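Local coordinates for FMN-dependent nitronate monooxygenase (Shewanella oneidensis, PDB 5LSM), which uses a bound FMN cofactor and O2, probably to oxidise propionate 3-nitronate to 3-oxopropanoate with release of nitrate, nitrite and hydrogen peroxide, at residues 14-19 with 234-239; 31-36 with 64-69; 69-74 with 131-136; 167-172 with 208-213. All coordinates share one frame; numbering follows the deposited sequence.

Contact 1 (14-19 with 234-239); sequences PIIQAP and AVQVGT. With FMN (flavin mononucleotide), chain I.
Ile15, Ile16 and Gln17 run parallel to Val235, Gln236 and Val237, and this pairing of the first and last strands closes the TIM barrel beside the ribityl chain and phosphate of FMN. The backbone ladder has four rungs. Val235 N reaches Pro14 O, Ile16 N gives a nearly straight bond to Val235 O (2.7 Å), Val237 N takes Ile16 O, and Ala18 N ends the series on Val237 O.

Side chains pack on both faces. On the one that looks out to helix 221-229, Ile15 and Val235 lie side by side, with Ile15 CD1 against Val235 CG2 at 3.4 Å. On the inner face, where Ile213 also packs, Ile16 CG2 rests against the amide nitrogen NE2 of Gln236 at 3.5 Å. With CG anti to the backbone N (chi1 -172°) and the chain extended beyond it, Gln236 passes over Ala18, its CG 3.8 Å from Ala18 CB, and brings its amide to the ribityl chain.

The polar contacts to FMN follow from there. The ribityl hydroxyl O2' donates to Gln236 OE1 at 2.8 Å. With an alanine here instead of Gln236, the O2' hydroxyl would probably lose its acceptor and Ile16 CG2 one of its neighbours. Just past the strand the phosphate is gripped: Gly238 N binds FMN O1P at 2.7 Å, and a side chain at this glycine would run into FMN O4'. Thr239 holds the next oxygen twice, through its backbone N and through OG1, which donates to FMN O3P at 2.6 Å.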
# COMPACT_ATOMS: atom_id res chain seq x y z
N PRO A 14 -7.66 -19.08 13.11
CA PRO A 14 -7.68 -17.63 13.21
C PRO A 14 -7.88 -16.97 11.85
O PRO A 14 -7.19 -15.99 11.53
CB PRO A 14 -6.30 -17.30 13.79
CG PRO A 14 -5.42 -18.37 13.24
CD PRO A 14 -6.28 -19.61 13.14
N ILE A 15 -8.85 -17.48 11.08
CA ILE A 15 -9.30 -16.88 9.82
C ILE A 15 -10.70 -16.29 9.99
O ILE A 15 -11.60 -16.95 10.49
CB ILE A 15 -9.38 -17.93 8.71
CG1 ILE A 15 -8.09 -18.74 8.62
CG2 ILE A 15 -9.70 -17.28 7.38
CD1 ILE A 15 -6.85 -17.90 8.46
N ILE A 16 -10.87 -15.05 9.57
CA ILE A 16 -12.20 -14.44 9.48
C ILE A 16 -12.48 -14.26 8.01
O ILE A 16 -11.64 -13.75 7.26
CB ILE A 16 -12.28 -13.06 10.19
CG1 ILE A 16 -11.91 -13.23 11.68
CG2 ILE A 16 -13.67 -12.43 10.03
CD1 ILE A 16 -11.89 -11.93 12.47
N GLN A 17 -13.62 -14.74 7.57
CA GLN A 17 -14.05 -14.50 6.22
C GLN A 17 -14.71 -13.12 6.16
O GLN A 17 -15.66 -12.83 6.90
CB GLN A 17 -15.00 -15.61 5.78
CG GLN A 17 -15.87 -15.26 4.60
CD GLN A 17 -17.27 -14.98 5.04
OE1 GLN A 17 -17.83 -15.72 5.83
NE2 GLN A 17 -17.84 -13.89 4.54
N ALA A 18 -14.16 -12.26 5.31
CA ALA A 18 -14.59 -10.85 5.26
C ALA A 18 -16.06 -10.73 4.84
O ALA A 18 -16.50 -11.35 3.86
CB ALA A 18 -13.71 -10.07 4.30
N PRO A 19 -16.85 -9.95 5.60
CA PRO A 19 -18.24 -9.72 5.20
C PRO A 19 -18.29 -8.87 3.95
O PRO A 19 -17.83 -7.75 3.97
CB PRO A 19 -18.81 -8.92 6.36
CG PRO A 19 -17.63 -8.20 6.91
CD PRO A 19 -16.54 -9.23 6.85
N ALA A 234 -5.15 -12.81 14.04
CA ALA A 234 -6.05 -13.44 13.08
C ALA A 234 -5.93 -12.68 11.77
O ALA A 234 -5.30 -11.60 11.73
CB ALA A 234 -7.49 -13.42 13.58
N VAL A 235 -6.54 -13.22 10.73
CA VAL A 235 -6.60 -12.54 9.43
C VAL A 235 -8.02 -12.52 8.89
O VAL A 235 -8.77 -13.48 9.06
CB VAL A 235 -5.68 -13.21 8.38
CG1 VAL A 235 -4.24 -13.16 8.84
CG2 VAL A 235 -6.09 -14.65 8.12
N GLN A 236 -8.35 -11.42 8.21
CA GLN A 236 -9.63 -11.26 7.58
C GLN A 236 -9.40 -11.34 6.09
O GLN A 236 -8.65 -10.56 5.53
CB GLN A 236 -10.29 -9.93 7.96
CG GLN A 236 -11.72 -9.80 7.47
CD GLN A 236 -12.54 -8.78 8.23
OE1 GLN A 236 -13.02 -7.79 7.67
NE2 GLN A 236 -12.78 -9.06 9.48
N VAL A 237 -10.11 -12.26 5.45
CA VAL A 237 -9.85 -12.61 4.08
C VAL A 237 -11.11 -12.38 3.28
O VAL A 237 -12.16 -12.94 3.61
CB VAL A 237 -9.44 -14.07 3.97
CG1 VAL A 237 -9.32 -14.49 2.52
CG2 VAL A 237 -8.13 -14.28 4.70
N GLY A 238 -11.00 -11.55 2.24
CA GLY A 238 -12.14 -11.16 1.40
C GLY A 238 -12.03 -11.65 -0.04
O GLY A 238 -12.71 -12.60 -0.43
N THR A 239 -11.17 -11.00 -0.81
CA THR A 239 -11.08 -11.24 -2.24
C THR A 239 -10.90 -12.72 -2.62
O THR A 239 -11.42 -13.16 -3.64
CB THR A 239 -9.95 -10.40 -2.82
OG1 THR A 239 -10.24 -9.02 -2.62
CG2 THR A 239 -9.77 -10.67 -4.30
N1 FMN I . -16.17 -4.72 4.80
C2 FMN I . -17.25 -4.46 5.59
O2 FMN I . -17.07 -4.06 6.77
N3 FMN I . -18.52 -4.58 5.14
C4 FMN I . -18.78 -4.99 3.89
O4 FMN I . -19.95 -5.10 3.47
C4A FMN I . -17.65 -5.28 2.99
N5 FMN I . -17.87 -5.72 1.74
C5A FMN I . -16.85 -6.06 0.93
C6 FMN I . -17.17 -6.53 -0.34
C7 FMN I . -16.17 -6.91 -1.22
C7M FMN I . -16.57 -7.38 -2.59
C8 FMN I . -14.75 -6.80 -0.79
C8M FMN I . -13.65 -7.20 -1.75
C9 FMN I . -14.42 -6.32 0.49
C9A FMN I . -15.44 -5.94 1.38
N10 FMN I . -15.19 -5.49 2.72
C10 FMN I . -16.29 -5.14 3.52
C1' FMN I . -13.83 -5.30 3.25
C2' FMN I . -13.29 -6.57 3.89
O2' FMN I . -13.85 -6.71 5.21
C3' FMN I . -11.76 -6.55 3.96
O3' FMN I . -11.32 -5.29 4.48
C4' FMN I . -11.06 -6.75 2.61
O4' FMN I . -11.75 -7.66 1.75
C5' FMN I . -9.65 -7.24 2.88
O5' FMN I . -8.87 -7.27 1.69
P FMN I . -8.88 -8.49 0.64
O1P FMN I . -9.09 -9.76 1.43
O2P FMN I . -7.52 -8.38 0.00
O3P FMN I . -10.02 -8.13 -0.24

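Contact 2 (31-36 with 64-69). With FMN (flavin mononucleotide), chain I.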
# COMPACT_ATOMS: atom_id res chain seq x y z
N ALA A 31 -20.36 -22.04 5.75
CA ALA A 31 -19.29 -22.95 5.34
C ALA A 31 -18.00 -22.64 6.08
O ALA A 31 -17.28 -23.55 6.49
CB ALA A 31 -19.08 -22.88 3.82
N VAL A 32 -17.71 -21.35 6.28
CA VAL A 32 -16.47 -20.94 6.94
C VAL A 32 -16.51 -21.20 8.45
O VAL A 32 -15.49 -21.62 9.04
CB VAL A 32 -16.11 -19.45 6.67
CG1 VAL A 32 -14.84 -19.08 7.42
CG2 VAL A 32 -15.92 -19.20 5.18
N SER A 33 -17.66 -20.95 9.07
CA SER A 33 -17.81 -21.23 10.50
C SER A 33 -17.79 -22.74 10.78
O SER A 33 -17.10 -23.19 11.70
CB SER A 33 -19.07 -20.60 11.07
OG SER A 33 -18.90 -19.19 11.22
N GLU A 34 -18.46 -23.52 9.93
CA GLU A 34 -18.43 -24.99 10.05
C GLU A 34 -17.02 -25.53 9.86
O GLU A 34 -16.61 -26.43 10.57
CB GLU A 34 -19.38 -25.66 9.05
CG GLU A 34 -20.82 -25.78 9.55
CD GLU A 34 -21.00 -26.79 10.70
OE1 GLU A 34 -21.06 -26.38 11.89
OE2 GLU A 34 -21.11 -28.01 10.40
N ALA A 35 -16.26 -24.89 8.98
CA ALA A 35 -14.88 -25.32 8.71
C ALA A 35 -13.94 -25.04 9.87
O ALA A 35 -12.86 -25.61 9.90
CB ALA A 35 -14.34 -24.65 7.46
N GLY A 36 -14.31 -24.11 10.75
CA GLY A 36 -13.54 -23.81 11.96
C GLY A 36 -13.02 -22.38 12.09
O GLY A 36 -12.28 -22.06 13.04
N LYS A 64 -21.92 -22.85 15.42
CA LYS A 64 -20.62 -22.24 15.59
C LYS A 64 -20.69 -20.72 15.44
O LYS A 64 -21.66 -20.18 14.89
CB LYS A 64 -19.62 -22.85 14.61
CG LYS A 64 -19.16 -24.23 15.05
CD LYS A 64 -18.30 -24.90 14.01
CE LYS A 64 -17.65 -26.16 14.55
NZ LYS A 64 -16.82 -26.82 13.50
N PRO A 65 -19.70 -20.01 16.01
CA PRO A 65 -19.65 -18.53 16.00
C PRO A 65 -19.77 -17.90 14.62
O PRO A 65 -19.38 -18.50 13.62
CB PRO A 65 -18.29 -18.22 16.61
CG PRO A 65 -18.00 -19.40 17.48
CD PRO A 65 -18.61 -20.59 16.81
N ILE A 66 -20.41 -16.74 14.59
CA ILE A 66 -20.51 -15.94 13.38
C ILE A 66 -20.38 -14.47 13.71
O ILE A 66 -20.56 -14.04 14.85
CB ILE A 66 -21.85 -16.15 12.66
CG1 ILE A 66 -22.99 -15.52 13.45
CG2 ILE A 66 -22.10 -17.63 12.43
CD1 ILE A 66 -24.35 -15.96 12.98
N ASN A 67 -20.16 -13.70 12.65
CA ASN A 67 -19.84 -12.28 12.70
C ASN A 67 -20.88 -11.62 11.82
O ASN A 67 -21.04 -12.02 10.68
CB ASN A 67 -18.43 -12.07 12.14
CG ASN A 67 -18.14 -10.63 11.72
OD1 ASN A 67 -18.68 -9.66 12.28
ND2 ASN A 67 -17.20 -10.48 10.80
N VAL A 68 -21.70 -10.75 12.39
CA VAL A 68 -22.64 -9.97 11.57
C VAL A 68 -22.12 -8.54 11.42
O VAL A 68 -21.62 -7.94 12.38
CB VAL A 68 -24.10 -9.98 12.13
CG1 VAL A 68 -24.52 -11.39 12.46
CG2 VAL A 68 -24.23 -9.09 13.36
N ASN A 69 -22.16 -8.04 10.18
CA ASN A 69 -21.46 -6.81 9.81
C ASN A 69 -22.44 -5.69 9.47
O ASN A 69 -23.40 -5.93 8.74
CB ASN A 69 -20.55 -7.06 8.61
CG ASN A 69 -19.79 -5.83 8.19
OD1 ASN A 69 -20.19 -5.13 7.25
ND2 ASN A 69 -18.75 -5.49 8.94
N1 FMN I . -16.17 -4.72 4.80
C2 FMN I . -17.25 -4.46 5.59
O2 FMN I . -17.07 -4.06 6.77
N3 FMN I . -18.52 -4.58 5.14
C4 FMN I . -18.78 -4.99 3.89
O4 FMN I . -19.95 -5.10 3.47
C4A FMN I . -17.65 -5.28 2.99
N5 FMN I . -17.87 -5.72 1.74
C5A FMN I . -16.85 -6.06 0.93
C6 FMN I . -17.17 -6.53 -0.34
C7 FMN I . -16.17 -6.91 -1.22
C7M FMN I . -16.57 -7.38 -2.59
C8 FMN I . -14.75 -6.80 -0.79
C8M FMN I . -13.65 -7.20 -1.75
C9 FMN I . -14.42 -6.32 0.49
C9A FMN I . -15.44 -5.94 1.38
N10 FMN I . -15.19 -5.49 2.72
C10 FMN I . -16.29 -5.14 3.52
C1' FMN I . -13.83 -5.30 3.25
C2' FMN I . -13.29 -6.57 3.89
O2' FMN I . -13.85 -6.71 5.21
C3' FMN I . -11.76 -6.55 3.96
O3' FMN I . -11.32 -5.29 4.48
C4' FMN I . -11.06 -6.75 2.61
O4' FMN I . -11.75 -7.66 1.75
C5' FMN I . -9.65 -7.24 2.88
O5' FMN I . -8.87 -7.27 1.69
P FMN I . -8.88 -8.49 0.64
O1P FMN I . -9.09 -9.76 1.43
O2P FMN I . -7.52 -8.38 0.00
O3P FMN I . -10.02 -8.13 -0.24
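Ser33 and Lys64 pin the C-terminal turn of a TIM-barrel helix, 26-35, to the chain entering barrel strand 66-71. The hydroxyl of Ser33 comes at Pro65 almost head-on: OG donates to Pro65 O at 2.5 Å, with a C=O...OG angle of 164°. The Ser33 chi1 of -74°, with OG beside the backbone N, points the hydroxyl at the incoming loop, and Ile66 CG2 flanks it at 3.8 Å.

Lys64 works the other way, from loop to helix. Its chain is fully extended beyond CG and lies along the helix end, CD passing 3.1 Å from Ser33 O, until NZ donates to Glu34 O at 3.0 Å, tilted 32° from that carbonyl plane. An ammonium group among the last carbonyls of a helix probably steadies the negative end of the helix dipole. Glu34 OE1 is 4.6 Å from Lys64 NZ, too far for a salt bridge, and its hydrogen bond goes to Thr62 OG1.

In the next shell, Gly36 ends the helix in a Schellman motif, turning its N back to Ser33 O, while Ser33 OG is also bonded to Gly39 N. Thr62 OG1 meets Lys64 N as well. At the far end of the strand Asn69 takes the flavin: FMN N3 donates to Asn69 OD1 at 2.7 Å, and Asn69 ND2 gives a weak bond to FMN O2 while Ser130 OG holds the same nitrogen.

Around this, Ile66 packs on helix 48-59, Val32 and Ala35 pack on helix 336-342, and strand 66-71 runs between strands 39-42 and 128-132.

Contact 3 (69-74 with 131-136). With FMN (flavin mononucleotide), chain I.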
# COMPACT_ATOMS: atom_id res chain seq x y z
N ASN A 69 -22.16 -8.04 10.18
CA ASN A 69 -21.46 -6.81 9.81
C ASN A 69 -22.44 -5.69 9.47
O ASN A 69 -23.40 -5.93 8.74
CB ASN A 69 -20.55 -7.06 8.61
CG ASN A 69 -19.79 -5.83 8.19
OD1 ASN A 69 -20.19 -5.13 7.25
ND2 ASN A 69 -18.75 -5.49 8.94
N PHE A 70 -22.15 -4.48 9.96
CA PHE A 70 -22.97 -3.31 9.69
C PHE A 70 -22.14 -2.07 9.38
O PHE A 70 -21.01 -1.93 9.85
CB PHE A 70 -23.86 -3.00 10.89
CG PHE A 70 -24.95 -3.97 11.10
CD1 PHE A 70 -24.76 -5.09 11.89
CD2 PHE A 70 -26.18 -3.79 10.47
CE1 PHE A 70 -25.78 -6.01 12.08
CE2 PHE A 70 -27.20 -4.71 10.66
CZ PHE A 70 -27.00 -5.82 11.46
N PHE A 71 -22.76 -1.14 8.64
CA PHE A 71 -22.22 0.20 8.45
C PHE A 71 -22.77 1.11 9.50
O PHE A 71 -23.98 1.17 9.68
CB PHE A 71 -22.64 0.78 7.10
CG PHE A 71 -22.02 0.11 5.93
CD1 PHE A 71 -20.98 -0.80 6.09
CD2 PHE A 71 -22.43 0.43 4.66
CE1 PHE A 71 -20.39 -1.41 4.99
CE2 PHE A 71 -21.84 -0.15 3.55
CZ PHE A 71 -20.82 -1.07 3.72
N CYS A 72 -21.90 1.91 10.11
CA CYS A 72 -22.33 2.98 11.02
C CYS A 72 -21.68 4.31 10.63
O CYS A 72 -20.90 4.90 11.37
CB CYS A 72 -22.00 2.61 12.45
SG CYS A 72 -20.25 2.28 12.66
N HIS A 73 -21.99 4.75 9.42
CA HIS A 73 -21.57 6.03 8.90
C HIS A 73 -22.59 7.09 9.31
O HIS A 73 -23.74 6.77 9.64
CB HIS A 73 -21.50 5.97 7.37
CG HIS A 73 -22.79 5.58 6.71
ND1 HIS A 73 -23.26 4.28 6.69
CD2 HIS A 73 -23.70 6.32 6.02
CE1 HIS A 73 -24.42 4.24 6.05
NE2 HIS A 73 -24.70 5.46 5.62
N ARG A 74 -22.17 8.35 9.23
CA ARG A 74 -23.10 9.45 9.33
C ARG A 74 -23.85 9.58 8.01
O ARG A 74 -23.26 9.47 6.94
CB ARG A 74 -22.35 10.73 9.67
CG ARG A 74 -21.45 10.60 10.89
CD ARG A 74 -21.40 11.89 11.71
NE ARG A 74 -20.69 12.96 11.02
CZ ARG A 74 -19.36 13.04 10.90
NH1 ARG A 74 -18.58 12.09 11.40
NH2 ARG A 74 -18.82 14.07 10.27
N PHE A 131 -18.26 -3.63 12.66
CA PHE A 131 -18.75 -2.37 12.11
C PHE A 131 -17.74 -1.86 11.11
O PHE A 131 -16.54 -2.05 11.29
CB PHE A 131 -18.96 -1.33 13.22
CG PHE A 131 -20.17 -1.59 14.05
CD1 PHE A 131 -21.43 -1.44 13.51
CD2 PHE A 131 -20.05 -2.08 15.33
CE1 PHE A 131 -22.55 -1.74 14.24
CE2 PHE A 131 -21.18 -2.34 16.09
CZ PHE A 131 -22.43 -2.17 15.54
N HIS A 132 -18.24 -1.28 10.02
CA HIS A 132 -17.44 -0.47 9.09
C HIS A 132 -17.74 1.04 9.27
O HIS A 132 -18.90 1.44 9.45
CB HIS A 132 -17.75 -0.90 7.66
CG HIS A 132 -16.56 -0.99 6.77
ND1 HIS A 132 -15.44 -1.72 7.11
CD2 HIS A 132 -16.33 -0.51 5.53
CE1 HIS A 132 -14.57 -1.68 6.11
NE2 HIS A 132 -15.08 -0.93 5.15
N PHE A 133 -16.70 1.85 9.14
CA PHE A 133 -16.77 3.31 9.35
C PHE A 133 -16.97 3.66 10.83
O PHE A 133 -17.79 4.51 11.16
CB PHE A 133 -17.88 3.98 8.50
CG PHE A 133 -17.99 3.47 7.09
CD1 PHE A 133 -16.90 3.47 6.25
CD2 PHE A 133 -19.19 3.00 6.60
CE1 PHE A 133 -16.99 2.97 4.97
CE2 PHE A 133 -19.29 2.47 5.33
CZ PHE A 133 -18.18 2.48 4.50
N GLY A 134 -16.21 3.02 11.71
CA GLY A 134 -16.17 3.38 13.14
C GLY A 134 -17.11 2.56 14.03
O GLY A 134 -17.16 1.34 13.95
N LEU A 135 -17.83 3.24 14.90
CA LEU A 135 -18.70 2.59 15.85
C LEU A 135 -20.00 3.36 16.00
O LEU A 135 -20.04 4.57 15.82
CB LEU A 135 -18.02 2.49 17.21
CG LEU A 135 -16.79 1.58 17.29
CD1 LEU A 135 -16.09 1.79 18.62
CD2 LEU A 135 -17.20 0.12 17.11
N PRO A 136 -21.07 2.66 16.38
CA PRO A 136 -22.32 3.34 16.76
C PRO A 136 -22.26 4.04 18.14
O PRO A 136 -21.23 3.95 18.86
CB PRO A 136 -23.34 2.20 16.76
CG PRO A 136 -22.54 0.97 17.07
CD PRO A 136 -21.15 1.19 16.54
N1 FMN I . -16.17 -4.72 4.80
C2 FMN I . -17.25 -4.46 5.59
O2 FMN I . -17.07 -4.06 6.77
N3 FMN I . -18.52 -4.58 5.14
C4 FMN I . -18.78 -4.99 3.89
O4 FMN I . -19.95 -5.10 3.47
C4A FMN I . -17.65 -5.28 2.99
N5 FMN I . -17.87 -5.72 1.74
C5A FMN I . -16.85 -6.06 0.93
C6 FMN I . -17.17 -6.53 -0.34
C7 FMN I . -16.17 -6.91 -1.22
C7M FMN I . -16.57 -7.38 -2.59
C8 FMN I . -14.75 -6.80 -0.79
C8M FMN I . -13.65 -7.20 -1.75
C9 FMN I . -14.42 -6.32 0.49
C9A FMN I . -15.44 -5.94 1.38
N10 FMN I . -15.19 -5.49 2.72
C10 FMN I . -16.29 -5.14 3.52
C1' FMN I . -13.83 -5.30 3.25
C2' FMN I . -13.29 -6.57 3.89
O2' FMN I . -13.85 -6.71 5.21
C3' FMN I . -11.76 -6.55 3.96
O3' FMN I . -11.32 -5.29 4.48
C4' FMN I . -11.06 -6.75 2.61
O4' FMN I . -11.75 -7.66 1.75
C5' FMN I . -9.65 -7.24 2.88
O5' FMN I . -8.87 -7.27 1.69
P FMN I . -8.88 -8.49 0.64
O1P FMN I . -9.09 -9.76 1.43
O2P FMN I . -7.52 -8.38 0.00
O3P FMN I . -10.02 -8.13 -0.24
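Phe70 and Phe71 lie in parallel register with Phe131 and His132 in two adjacent TIM-barrel strands, joined by His132 N to Phe70 O (2.9 Å) and Cys72 N to His132 O (3.1 Å), both nearly straight. Beyond them the two chains leave the sheet but stay in touch.

Phe71 and His132 lie side by side on the flavin face, Phe71 CD1 3.6 Å from His132 CB. Phe133 sends its edge against the Phe71 ring as a tilted edge-to-face pair, planes at 58°, with CE2 over the ring centre, 3.7 Å from Phe71 CG. The rim of Phe71 in turn meets the cofactor, CE1 standing 3.7 Å from FMN N3. The His132 ring presents a face to FMN O2, whose carbon C2 sits above it, offset toward the rim; His132 NE2 is bonded to His182 O, which probably helps fix the ring's rotation. Were Phe71 reduced to an alanine, the Phe133 edge would probably lose the face it rests on and a gap would open beside the flavin pyrimidine.

On the opposite side of the sheet the Phe131 ring lies by Phe70, CE1 3.8 Å from Phe70 CB, and Tyr113 meets both rings. Cys72 then packs against the turn after strand 128-132. Its sulfur, held between the backbone N and the carbonyl carbon (chi1 57°), makes an oblique sulfur-aromatic contact with the Phe131 ring. Phe133 and Gly134, both with positive phi, turn the backbone there, and Cys72 SG ends 3.4 Å from Leu135 N.

Contact 4 (167-172 with 208-213); sequences RGADAI and VEIPVI
Ala169 first meets Ile210: the carbonyl oxygen of Ala169 lies 3.6 Å from Ile210 CD1. This is the loop that brings the chain from helix 158-166 into strand 171-175, and the segment it joins, 208-213, enters the neighbouring strand 212-215 after helix 197-207. The two strands and that helix form a beta-alpha-beta crossover of the barrel.

Asp170 comes next. Its carboxylate turns from the contact, OD2 going to Val151 N, and its backbone does the touching: Asp170 O faces Pro211 CD at 3.4 Å. A regular parallel ladder would put an N-H at this place, but proline has none to give.

Ala171 sets its methyl beside Ile213, CB to CD1 4.0 Å, on the face that also carries Ile152. The ladder begins at Ile172, whose N donates to Pro211 O at 3.2 Å; Ile172 O then receives Ile213 N at 2.9 Å, with an N-H...O angle of 170°.

The Ile172 side chain points outward, toward helix 158-166, where Ala161 touches it. Its CG1 is crossed at about a right angle by Ile210, whose CD1 lies 3.7 Å away; a chi1 of 60° puts Ile210 CG1 between its own N and carbonyl carbon and swings that branch over Ile172. At the tip, Ile172 CD1 meets Val208 CG1 end to end at 3.7 Å.

Across the two segments, then, all the hydrogen bonding is backbone to backbone, and the side chains contribute apolar groups, the isoleucines and Val208 with an alanine methyl and the proline ring: shape and burial, not charge, match these two strand entrances.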
# COMPACT_ATOMS: atom_id res chain seq x y z
N ARG A 167 -12.98 3.41 22.85
CA ARG A 167 -14.42 3.29 22.86
C ARG A 167 -14.88 1.84 23.05
O ARG A 167 -16.03 1.51 22.82
CB ARG A 167 -14.99 3.85 21.55
CG ARG A 167 -14.80 5.36 21.38
CD ARG A 167 -16.11 6.03 21.02
NE ARG A 167 -17.21 5.52 21.85
CZ ARG A 167 -18.45 5.29 21.44
NH1 ARG A 167 -18.83 5.52 20.18
NH2 ARG A 167 -19.34 4.80 22.29
N GLY A 168 -13.97 0.97 23.48
CA GLY A 168 -14.36 -0.34 23.98
C GLY A 168 -14.34 -1.49 22.98
O GLY A 168 -14.81 -2.58 23.30
N ALA A 169 -13.75 -1.29 21.81
CA ALA A 169 -13.68 -2.39 20.83
C ALA A 169 -12.96 -3.56 21.47
O ALA A 169 -12.12 -3.37 22.33
CB ALA A 169 -12.98 -1.95 19.56
N ASP A 170 -13.34 -4.77 21.10
CA ASP A 170 -12.70 -5.95 21.63
C ASP A 170 -11.51 -6.35 20.77
O ASP A 170 -10.57 -6.98 21.26
CB ASP A 170 -13.71 -7.10 21.75
CG ASP A 170 -14.73 -6.87 22.87
OD1 ASP A 170 -14.33 -6.97 24.05
OD2 ASP A 170 -15.92 -6.55 22.57
N ALA A 171 -11.57 -5.98 19.49
CA ALA A 171 -10.46 -6.18 18.55
C ALA A 171 -10.57 -5.15 17.43
O ALA A 171 -11.65 -4.61 17.16
CB ALA A 171 -10.50 -7.58 17.96
N ILE A 172 -9.45 -4.96 16.74
CA ILE A 172 -9.32 -3.98 15.68
C ILE A 172 -9.00 -4.70 14.39
O ILE A 172 -8.06 -5.49 14.35
CB ILE A 172 -8.13 -3.04 15.98
CG1 ILE A 172 -8.42 -2.25 17.25
CG2 ILE A 172 -7.86 -2.07 14.81
CD1 ILE A 172 -7.28 -1.35 17.66
N VAL A 208 -1.56 -0.55 20.36
CA VAL A 208 -2.73 -1.00 21.12
C VAL A 208 -2.40 -2.25 21.91
O VAL A 208 -1.42 -2.93 21.64
CB VAL A 208 -3.98 -1.28 20.23
CG1 VAL A 208 -4.30 -0.08 19.37
CG2 VAL A 208 -3.80 -2.52 19.36
N GLU A 209 -3.22 -2.53 22.91
CA GLU A 209 -3.04 -3.72 23.73
C GLU A 209 -3.97 -4.83 23.28
O GLU A 209 -3.65 -5.99 23.46
CB GLU A 209 -3.29 -3.39 25.19
CG GLU A 209 -2.22 -2.49 25.81
CD GLU A 209 -2.75 -1.71 27.00
OE1 GLU A 209 -2.61 -0.47 27.02
OE2 GLU A 209 -3.35 -2.34 27.91
N ILE A 210 -5.09 -4.47 22.66
CA ILE A 210 -6.06 -5.47 22.19
C ILE A 210 -5.63 -6.20 20.92
O ILE A 210 -4.63 -5.85 20.30
CB ILE A 210 -7.46 -4.87 22.01
CG1 ILE A 210 -7.46 -3.73 20.98
CG2 ILE A 210 -8.00 -4.42 23.36
CD1 ILE A 210 -8.81 -3.04 20.83
N PRO A 211 -6.32 -7.31 20.59
CA PRO A 211 -5.87 -8.12 19.45
C PRO A 211 -6.10 -7.42 18.12
O PRO A 211 -7.08 -6.69 17.96
CB PRO A 211 -6.75 -9.37 19.55
CG PRO A 211 -7.16 -9.44 20.98
CD PRO A 211 -7.32 -8.03 21.41
N VAL A 212 -5.25 -7.72 17.14
CA VAL A 212 -5.31 -7.08 15.85
C VAL A 212 -5.48 -8.12 14.76
O VAL A 212 -4.77 -9.13 14.71
CB VAL A 212 -4.06 -6.22 15.59
CG1 VAL A 212 -4.21 -5.45 14.28
CG2 VAL A 212 -3.83 -5.24 16.74
N ILE A 213 -6.51 -7.91 13.95
CA ILE A 213 -6.83 -8.72 12.79
C ILE A 213 -6.26 -8.08 11.51
O ILE A 213 -6.52 -6.90 11.22
CB ILE A 213 -8.36 -8.87 12.64
CG1 ILE A 213 -8.95 -9.53 13.90
CG2 ILE A 213 -8.69 -9.68 11.38
CD1 ILE A 213 -10.35 -9.08 14.27

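In the fold
From the N terminus, residues 14-19 open the longest loop, which closes only at 234-239 when contact 1 joins the first and last barrel strands. The other three contacts nest inside it in series, and none cross. Contact 2 closes a short loop from helix 26-35 to strand 66-71; contact 3 picks up that strand at the shared Asn69 and ties it to strand 128-132; contact 4 joins strands 171-175 and 212-215. They meet at a few points: Pro19 packs on Asn69 beside the flavin, Pro136 probably bonds Arg167, and Ile213 lies against Gln236. Contacts 1, 2 and 3 all reach FMN, whereas contact 4 does not touch it.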